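Local coordinates for protein N-alpha-acetyltransferase 38, NatC auxiliary subunit (Saccharomyces cerevisiae, PDB 6YGA) that serves as the small auxiliary subunit of the NatC complex, which acetylates the N-termini of nascent proteins at the ribosome, at residues N12-S17 against I66-P71; R22-S27 against D40-R45. All coordinates share one frame; numbering follows the deposited sequence.

Interaction 1 (N12-S17 against I66-P71)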
ATOM      1  N   ASN C  12      12.047  -2.620  36.914  1.00 88.08           N
ATOM      2  CA  ASN C  12      11.844  -3.735  37.824  1.00 90.40           C
ATOM      3  C   ASN C  12      10.418  -4.256  37.703  1.00 88.72           C
ATOM      4  O   ASN C  12       9.475  -3.481  37.508  1.00 86.95           O
ATOM      5  CB  ASN C  12      12.140  -3.326  39.274  1.00 93.89           C
ATOM      6  CG  ASN C  12      13.605  -2.983  39.496  1.00 95.42           C
ATOM      7  OD1 ASN C  12      14.448  -3.870  39.639  1.00 99.46           O
ATOM      8  ND2 ASN C  12      13.911  -1.690  39.534  1.00 92.69           N
ATOM      9  N   THR C  13      10.275  -5.573  37.818  1.00 90.13           N
ATOM     10  CA  THR C  13       8.975  -6.218  37.700  1.00 89.36           C
ATOM     11  C   THR C  13       8.063  -5.815  38.854  1.00 89.24           C
ATOM     12  O   THR C  13       8.489  -5.752  40.011  1.00 90.42           O
ATOM     13  CB  THR C  13       9.153  -7.739  37.671  1.00 91.11           C
ATOM     14  OG1 THR C  13      10.025  -8.098  36.592  1.00 90.23           O
ATOM     15  CG2 THR C  13       7.819  -8.442  37.486  1.00 91.11           C
ATOM     16  N   LEU C  14       6.801  -5.535  38.532  1.00 88.02           N
ATOM     17  CA  LEU C  14       5.806  -5.138  39.517  1.00 87.38           C
ATOM     18  C   LEU C  14       4.556  -5.991  39.371  1.00 86.63           C
ATOM     19  O   LEU C  14       4.245  -6.491  38.286  1.00 84.92           O
ATOM     20  CB  LEU C  14       5.432  -3.654  39.380  1.00 85.13           C
ATOM     21  CG  LEU C  14       6.547  -2.642  39.638  1.00 84.46           C
ATOM     22  CD1 LEU C  14       6.033  -1.216  39.514  1.00 82.78           C
ATOM     23  CD2 LEU C  14       7.160  -2.877  41.009  1.00 87.88           C
ATOM     24  N   ILE C  15       3.838  -6.148  40.478  1.00 89.77           N
ATOM     25  CA  ILE C  15       2.579  -6.881  40.516  1.00 91.63           C
ATOM     26  C   ILE C  15       1.467  -5.864  40.727  1.00 92.93           C
ATOM     27  O   ILE C  15       1.437  -5.171  41.751  1.00 97.94           O
ATOM     28  CB  ILE C  15       2.574  -7.950  41.620  1.00 95.37           C
ATOM     29  CG1 ILE C  15       3.447  -9.148  41.230  1.00 94.97           C
ATOM     30  CG2 ILE C  15       1.154  -8.409  41.909  1.00 97.97           C
ATOM     31  CD1 ILE C  15       4.932  -8.969  41.497  1.00 94.95           C
ATOM     32  N   VAL C  16       0.560  -5.766  39.758  1.00 90.20           N
ATOM     33  CA  VAL C  16      -0.508  -4.772  39.773  1.00 89.82           C
ATOM     34  C   VAL C  16      -1.828  -5.515  39.615  1.00 91.58           C
ATOM     35  O   VAL C  16      -2.185  -5.933  38.506  1.00 89.25           O
ATOM     36  CB  VAL C  16      -0.336  -3.713  38.679  1.00 83.94           C
ATOM     37  CG1 VAL C  16      -1.500  -2.733  38.700  1.00 83.24           C
ATOM     38  CG2 VAL C  16       0.983  -2.979  38.858  1.00 81.59           C
ATOM     39  N   SER C  17      -2.553  -5.685  40.717  1.00 94.63           N
ATOM     40  CA  SER C  17      -3.896  -6.242  40.661  1.00 96.54           C
ATOM     41  C   SER C  17      -4.867  -5.167  40.192  1.00 98.61           C
ATOM     42  O   SER C  17      -4.839  -4.038  40.689  1.00 96.62           O
ATOM     43  CB  SER C  17      -4.316  -6.776  42.031  1.00100.22           C
ATOM     44  OG  SER C  17      -5.641  -7.278  41.995  1.00102.44           O
ATOM     45  N   ILE C  66      -0.229  -2.113  44.133  1.00110.08           N
ATOM     46  CA  ILE C  66       1.079  -2.273  43.508  1.00107.54           C
ATOM     47  C   ILE C  66       1.973  -3.030  44.479  1.00111.40           C
ATOM     48  O   ILE C  66       2.114  -2.631  45.641  1.00117.80           O
ATOM     49  CB  ILE C  66       1.698  -0.913  43.134  1.00105.63           C
ATOM     50  CG1 ILE C  66       0.781  -0.156  42.172  1.00 99.20           C
ATOM     51  CG2 ILE C  66       3.066  -1.102  42.501  1.00104.74           C
ATOM     52  CD1 ILE C  66       1.259   1.242  41.848  1.00 94.70           C
HETATM   53  N   MSE C  67       2.563  -4.124  44.010  1.00108.72           N
HETATM   54  CA  MSE C  67       3.432  -4.939  44.855  1.00113.52           C
HETATM   55  C   MSE C  67       4.733  -5.305  44.149  1.00110.77           C
HETATM   56  O   MSE C  67       4.765  -5.445  42.928  1.00106.38           O
HETATM   57  CB  MSE C  67       2.703  -6.204  45.302  1.00119.14           C
HETATM   58  CG  MSE C  67       1.522  -5.938  46.214  1.00127.79           C
HETATM   59 SE   MSE C  67       0.816  -7.586  46.966  1.00137.82          SE
HETATM   60  CE  MSE C  67      -0.647  -6.832  48.005  0.51142.97           C
ATOM     61  N   ILE C  68       5.810  -5.450  44.922  1.00119.15           N
ATOM     62  CA  ILE C  68       7.118  -5.806  44.390  1.00100.79           C
ATOM     63  C   ILE C  68       7.684  -6.953  45.217  1.00111.08           C
ATOM     64  O   ILE C  68       7.351  -7.118  46.395  1.00110.67           O
ATOM     65  CB  ILE C  68       8.090  -4.598  44.378  1.00100.28           C
ATOM     66  CG1 ILE C  68       9.298  -4.876  43.478  1.00 98.53           C
ATOM     67  CG2 ILE C  68       8.557  -4.263  45.783  1.00106.59           C
ATOM     68  CD1 ILE C  68      10.317  -3.752  43.455  1.00 98.68           C
ATOM     69  N   ASP C  69       8.530  -7.762  44.580  1.00110.46           N
ATOM     70  CA  ASP C  69       9.184  -8.862  45.276  1.00114.87           C
ATOM     71  C   ASP C  69      10.073  -8.321  46.388  1.00119.92           C
ATOM     72  O   ASP C  69      10.779  -7.324  46.208  1.00120.09           O
ATOM     73  CB  ASP C  69      10.016  -9.689  44.294  1.00113.72           C
ATOM     74  CG  ASP C  69      10.078 -11.159  44.671  1.00117.12           C
ATOM     75  OD1 ASP C  69       9.179 -11.632  45.396  1.00118.46           O
ATOM     76  OD2 ASP C  69      11.030 -11.844  44.241  1.00117.97           O
ATOM     77  N   LYS C  70      10.027  -8.977  47.548  1.00125.44           N
ATOM     78  CA  LYS C  70      10.875  -8.560  48.663  1.00131.76           C
ATOM     79  C   LYS C  70      12.356  -8.540  48.309  1.00133.89           C
ATOM     80  O   LYS C  70      13.011  -7.516  48.571  1.00132.29           O
ATOM     81  CB  LYS C  70      10.616  -9.449  49.883  1.00139.22           C
ATOM     82  CG  LYS C  70      11.769  -9.452  50.881  1.00147.89           C
ATOM     83  CD  LYS C  70      11.759 -10.693  51.756  1.00154.22           C
ATOM     84  CE  LYS C  70      13.043 -10.810  52.560  1.00161.22           C
ATOM     85  NZ  LYS C  70      13.315  -9.588  53.366  1.00165.07           N
ATOM     86  N   PRO C  71      12.954  -9.597  47.731  1.00137.30           N
ATOM     87  CA  PRO C  71      14.393  -9.511  47.429  1.00128.22           C
ATOM     88  C   PRO C  71      14.729  -8.440  46.408  1.00123.80           C
ATOM     89  O   PRO C  71      15.788  -7.808  46.508  1.00126.05           O
ATOM     90  CB  PRO C  71      14.729 -10.919  46.917  1.00128.68           C
ATOM     91  CG  PRO C  71      13.449 -11.440  46.389  1.00124.77           C
ATOM     92  CD  PRO C  71      12.406 -10.909  47.333  1.00125.66           C
TER

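Interaction 2 (R22-S27 against D40-R45)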
ATOM      1  N   ARG C  22      -8.456 -10.019  37.505  1.00107.07           N
ATOM      2  CA  ARG C  22      -7.231 -10.045  36.721  1.00 96.58           C
ATOM      3  C   ARG C  22      -6.088  -9.353  37.458  1.00 89.08           C
ATOM      4  O   ARG C  22      -6.289  -8.410  38.227  1.00 87.41           O
ATOM      5  CB  ARG C  22      -7.461  -9.383  35.361  1.00 92.88           C
ATOM      6  CG  ARG C  22      -8.049  -7.984  35.443  1.00 90.85           C
ATOM      7  CD  ARG C  22      -8.568  -7.492  34.094  1.00 85.63           C
ATOM      8  NE  ARG C  22      -7.515  -7.333  33.094  1.00 78.65           N
ATOM      9  CZ  ARG C  22      -7.664  -6.642  31.968  1.00 74.89           C
ATOM     10  NH1 ARG C  22      -8.818  -6.043  31.710  1.00 73.74           N
ATOM     11  NH2 ARG C  22      -6.663  -6.543  31.104  1.00 72.98           N
ATOM     12  N   ILE C  23      -4.874  -9.838  37.205  1.00 85.06           N
ATOM     13  CA  ILE C  23      -3.649  -9.292  37.778  1.00 83.11           C
ATOM     14  C   ILE C  23      -2.623  -9.137  36.662  1.00 79.78           C
ATOM     15  O   ILE C  23      -2.525  -9.994  35.775  1.00 78.81           O
ATOM     16  CB  ILE C  23      -3.108 -10.192  38.913  1.00 85.48           C
ATOM     17  CG1 ILE C  23      -3.875  -9.926  40.211  1.00 88.78           C
ATOM     18  CG2 ILE C  23      -1.604 -10.006  39.110  1.00 84.93           C
ATOM     19  CD1 ILE C  23      -3.261 -10.570  41.435  1.00 92.30           C
ATOM     20  N   LEU C  24      -1.868  -8.041  36.700  1.00 78.21           N
ATOM     21  CA  LEU C  24      -0.852  -7.745  35.698  1.00 75.50           C
ATOM     22  C   LEU C  24       0.536  -7.807  36.324  1.00 76.31           C
ATOM     23  O   LEU C  24       0.772  -7.219  37.385  1.00 77.91           O
ATOM     24  CB  LEU C  24      -1.082  -6.367  35.072  1.00 73.93           C
ATOM     25  CG  LEU C  24      -2.437  -6.152  34.395  1.00 73.68           C
ATOM     26  CD1 LEU C  24      -2.508  -4.772  33.769  1.00 71.73           C
ATOM     27  CD2 LEU C  24      -2.682  -7.229  33.356  1.00 73.16           C
ATOM     28  N   VAL C  25       1.448  -8.515  35.662  1.00 75.98           N
ATOM     29  CA  VAL C  25       2.848  -8.603  36.062  1.00 76.97           C
ATOM     30  C   VAL C  25       3.681  -8.057  34.912  1.00 77.40           C
ATOM     31  O   VAL C  25       3.620  -8.584  33.793  1.00 75.45           O
ATOM     32  CB  VAL C  25       3.257 -10.045  36.400  1.00 76.81           C
ATOM     33  CG1 VAL C  25       4.691 -10.091  36.904  1.00 76.55           C
ATOM     34  CG2 VAL C  25       2.306 -10.643  37.425  1.00 77.83           C
ATOM     35  N   GLY C  26       4.451  -7.005  35.179  1.00 78.71           N
ATOM     36  CA  GLY C  26       5.220  -6.368  34.128  1.00 75.73           C
ATOM     37  C   GLY C  26       6.324  -5.495  34.676  1.00 76.62           C
ATOM     38  O   GLY C  26       6.351  -5.155  35.864  1.00 77.22           O
ATOM     39  N   SER C  27       7.242  -5.134  33.782  1.00 76.39           N
ATOM     40  CA  SER C  27       8.358  -4.257  34.108  1.00 78.30           C
ATOM     41  C   SER C  27       7.931  -2.804  33.943  1.00 78.35           C
ATOM     42  O   SER C  27       7.398  -2.423  32.896  1.00 78.86           O
ATOM     43  CB  SER C  27       9.555  -4.569  33.208  1.00 78.93           C
ATOM     44  OG  SER C  27      10.708  -3.848  33.601  1.00 81.39           O
ATOM     45  N   ASP C  40       5.788  -2.890  30.577  1.00 71.37           N
ATOM     46  CA  ASP C  40       6.239  -3.670  29.436  1.00 72.79           C
ATOM     47  C   ASP C  40       6.318  -5.142  29.815  1.00 73.11           C
ATOM     48  O   ASP C  40       6.478  -5.495  30.987  1.00 74.12           O
ATOM     49  CB  ASP C  40       7.608  -3.190  28.939  1.00 74.29           C
ATOM     50  CG  ASP C  40       7.859  -3.534  27.478  1.00 75.40           C
ATOM     51  OD1 ASP C  40       6.979  -4.158  26.847  1.00 74.89           O
ATOM     52  OD2 ASP C  40       8.936  -3.171  26.956  1.00 76.46           O
ATOM     53  N   HIS C  41       6.216  -5.997  28.795  1.00 72.64           N
ATOM     54  CA  HIS C  41       6.247  -7.451  28.965  1.00 76.65           C
ATOM     55  C   HIS C  41       5.175  -7.907  29.955  1.00 75.30           C
ATOM     56  O   HIS C  41       5.414  -8.760  30.812  1.00 77.03           O
ATOM     57  CB  HIS C  41       7.639  -7.926  29.393  1.00 83.83           C
ATOM     58  CG  HIS C  41       8.752  -7.345  28.576  1.00 88.17           C
ATOM     59  ND1 HIS C  41       8.891  -7.589  27.226  1.00 88.36           N
ATOM     60  CD2 HIS C  41       9.779  -6.530  28.916  1.00 90.21           C
ATOM     61  CE1 HIS C  41       9.954  -6.949  26.770  1.00 88.32           C
ATOM     62  NE2 HIS C  41      10.511  -6.299  27.776  1.00 89.22           N
ATOM     63  N   VAL C  42       3.980  -7.332  29.829  1.00 73.11           N
ATOM     64  CA  VAL C  42       2.916  -7.572  30.796  1.00 72.60           C
ATOM     65  C   VAL C  42       2.382  -8.988  30.645  1.00 71.33           C
ATOM     66  O   VAL C  42       2.122  -9.459  29.530  1.00 69.67           O
ATOM     67  CB  VAL C  42       1.792  -6.539  30.626  1.00 69.99           C
ATOM     68  CG1 VAL C  42       0.542  -6.970  31.381  1.00 71.80           C
ATOM     69  CG2 VAL C  42       2.251  -5.185  31.113  1.00 68.97           C
ATOM     70  N   GLU C  43       2.224  -9.677  31.772  1.00 72.76           N
ATOM     71  CA  GLU C  43       1.534 -10.959  31.832  1.00 73.99           C
ATOM     72  C   GLU C  43       0.220 -10.764  32.575  1.00 72.42           C
ATOM     73  O   GLU C  43       0.217 -10.301  33.721  1.00 73.07           O
ATOM     74  CB  GLU C  43       2.384 -12.021  32.526  1.00 79.62           C
ATOM     75  CG  GLU C  43       1.685 -13.365  32.661  1.00 85.45           C
ATOM     76  CD  GLU C  43       2.515 -14.385  33.415  1.00 93.03           C
ATOM     77  OE1 GLU C  43       3.509 -13.990  34.060  1.00 95.84           O
ATOM     78  OE2 GLU C  43       2.174 -15.584  33.364  1.00 96.72           O
ATOM     79  N   GLU C  44      -0.887 -11.115  31.924  1.00 72.05           N
ATOM     80  CA  GLU C  44      -2.217 -11.008  32.510  1.00 75.01           C
ATOM     81  C   GLU C  44      -2.616 -12.359  33.089  1.00 76.08           C
ATOM     82  O   GLU C  44      -2.773 -13.336  32.349  1.00 74.65           O
ATOM     83  CB  GLU C  44      -3.241 -10.553  31.472  1.00 75.34           C
ATOM     84  CG  GLU C  44      -4.591 -10.172  32.071  1.00 80.87           C
ATOM     85  CD  GLU C  44      -5.742 -10.374  31.106  1.00 82.57           C
ATOM     86  OE1 GLU C  44      -5.733 -11.381  30.366  1.00 82.43           O
ATOM     87  OE2 GLU C  44      -6.657  -9.526  31.084  1.00 83.51           O
ATOM     88  N   ARG C  45      -2.784 -12.410  34.405  1.00 78.68           N
ATOM     89  CA  ARG C  45      -3.159 -13.627  35.114  1.00 82.46           C
ATOM     90  C   ARG C  45      -4.602 -13.506  35.591  1.00 83.12           C
ATOM     91  O   ARG C  45      -4.939 -12.574  36.328  1.00 81.78           O
ATOM     92  CB  ARG C  45      -2.226 -13.875  36.299  1.00 86.16           C
ATOM     93  CG  ARG C  45      -0.789 -14.189  35.916  1.00 86.34           C
ATOM     94  CD  ARG C  45       0.059 -14.406  37.158  1.00 90.03           C
ATOM     95  NE  ARG C  45       1.472 -14.590  36.845  1.00 90.10           N
ATOM     96  CZ  ARG C  45       2.437 -14.618  37.757  1.00 92.30           C
ATOM     97  NH1 ARG C  45       2.139 -14.469  39.041  1.00 95.30           N
ATOM     98  NH2 ARG C  45       3.700 -14.789  37.389  1.00 91.62           N
TER

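Interaction 1 (N12-S17 against I66-P71)
Met-67 O receives the N-H of Ile-15 at 2.7 Å, a nearly straight bond (166° at the hydrogen) in the carbonyl plane, and Leu-14 CA adds a weaker C-H contact to the same oxygen. The return bond, Met-67 N to Ile-15 O, is equally short at 2.7 Å, which makes these two residues an antiparallel hydrogen-bonded pair. Their side chains leave the sheet on the same face and meet at their first carbons, CB to CB 4.1 Å. Beyond that the long chain of Met-67, present as selenomethionine, runs out extended and away from Ile-15. In the strongly bent sheet of the Sm fold the last strand, here 66-69, lies beside the first, 13-17, and the sheet continues from 67-69 onto a strand of the N-alpha-acetyltransferase 35 chain. On the face opposite Ile-15 and Met-67, the buried side chains of Leu-14, Val-16, Ile-66 and Ile-68 pack together. Leu-14 spreads its two methyls, CD2 to Ile-68 CG1 at 3.8 Å and CD1 to Ile-66 CG2 at 4.2 Å. Ile-68 offers that branch because its CG1 stands opposite the backbone N (chi1 -164°), which also sets CG1 3.7 Å from Thr-13 O. Past Ile-68, Leu-73 and Leu-76 of helix 70-76 rest on the isoleucine.

Interaction 2 (R22-S27 against D40-R45)
Ile-23 and Arg-45 exchange backbone hydrogen bonds in both directions, as do Val-25 with Glu-43 and Ser-27 with Asp-40, six in all. Between the last two pairs a beta bulge shifts the register by one residue. There Gly-26, with no side chain to interpose, brings its CA to 4.2 Å from Val-42 CA, and His-41 turns the corner with a positive phi of 55°. Apolar contact lies on the Leu-24 face, where Leu-24 CD2 touches Val-42 CG1 at 3.8 Å and the methylene Glu-44 CG at 3.7 Å. On the other face Val-25 CG2 sits 3.9 Å above the centre of the Arg-45 guanidinium, while Glu-43 OE1 meets Arg-45 NH2 at the edge in a long salt bridge (3.4 Å), its OE2 held by Ser-50 OG. A shorter salt bridge, Arg-22 NH2 to Glu-44 OE2 at 3.0 Å, joins the two segments. Arg-22 bends at chi3 (-64°), and the oxygen lies over a guanidinium face, the planes 75° apart, which points to charge attraction more than a directed N-H bond. Arg-22 and Arg-45 also form salt bridges to Asp-63 and Asp-17 of the N-alpha-acetyltransferase 35 chain, whose Ser-65 hydrogen-bonds Glu-44. The charges therefore serve both sheet and subunit interface, where the aspartates would be expected to offset the two arginines.

In the fold
Interactions 1 and 2 are successive steps across one curled antiparallel sheet of the Sm-like fold, their centres about 10 Å apart. Strands 13-18 and 23-32, consecutive in the chain, are neighbours: Leu-14 N lies 2.7 Å from Gly-26 O and Val-16 N 2.8 Å from Leu-24 O, both probable hydrogen bonds. The strand order through the two contacts is thus 63-69, 13-18, 23-32, 42-46. Thr-13 CG2 also packs on Val-25 CG1 at 3.6 Å. Both contacts reach the N-alpha-acetyltransferase 35 chain, interaction 1 through its edge strand, interaction 2 through salt bridges. Catalysis belongs to Naa30; what the geometry of these two contacts supports is a part in the fold and in the joint with the large auxiliary subunit.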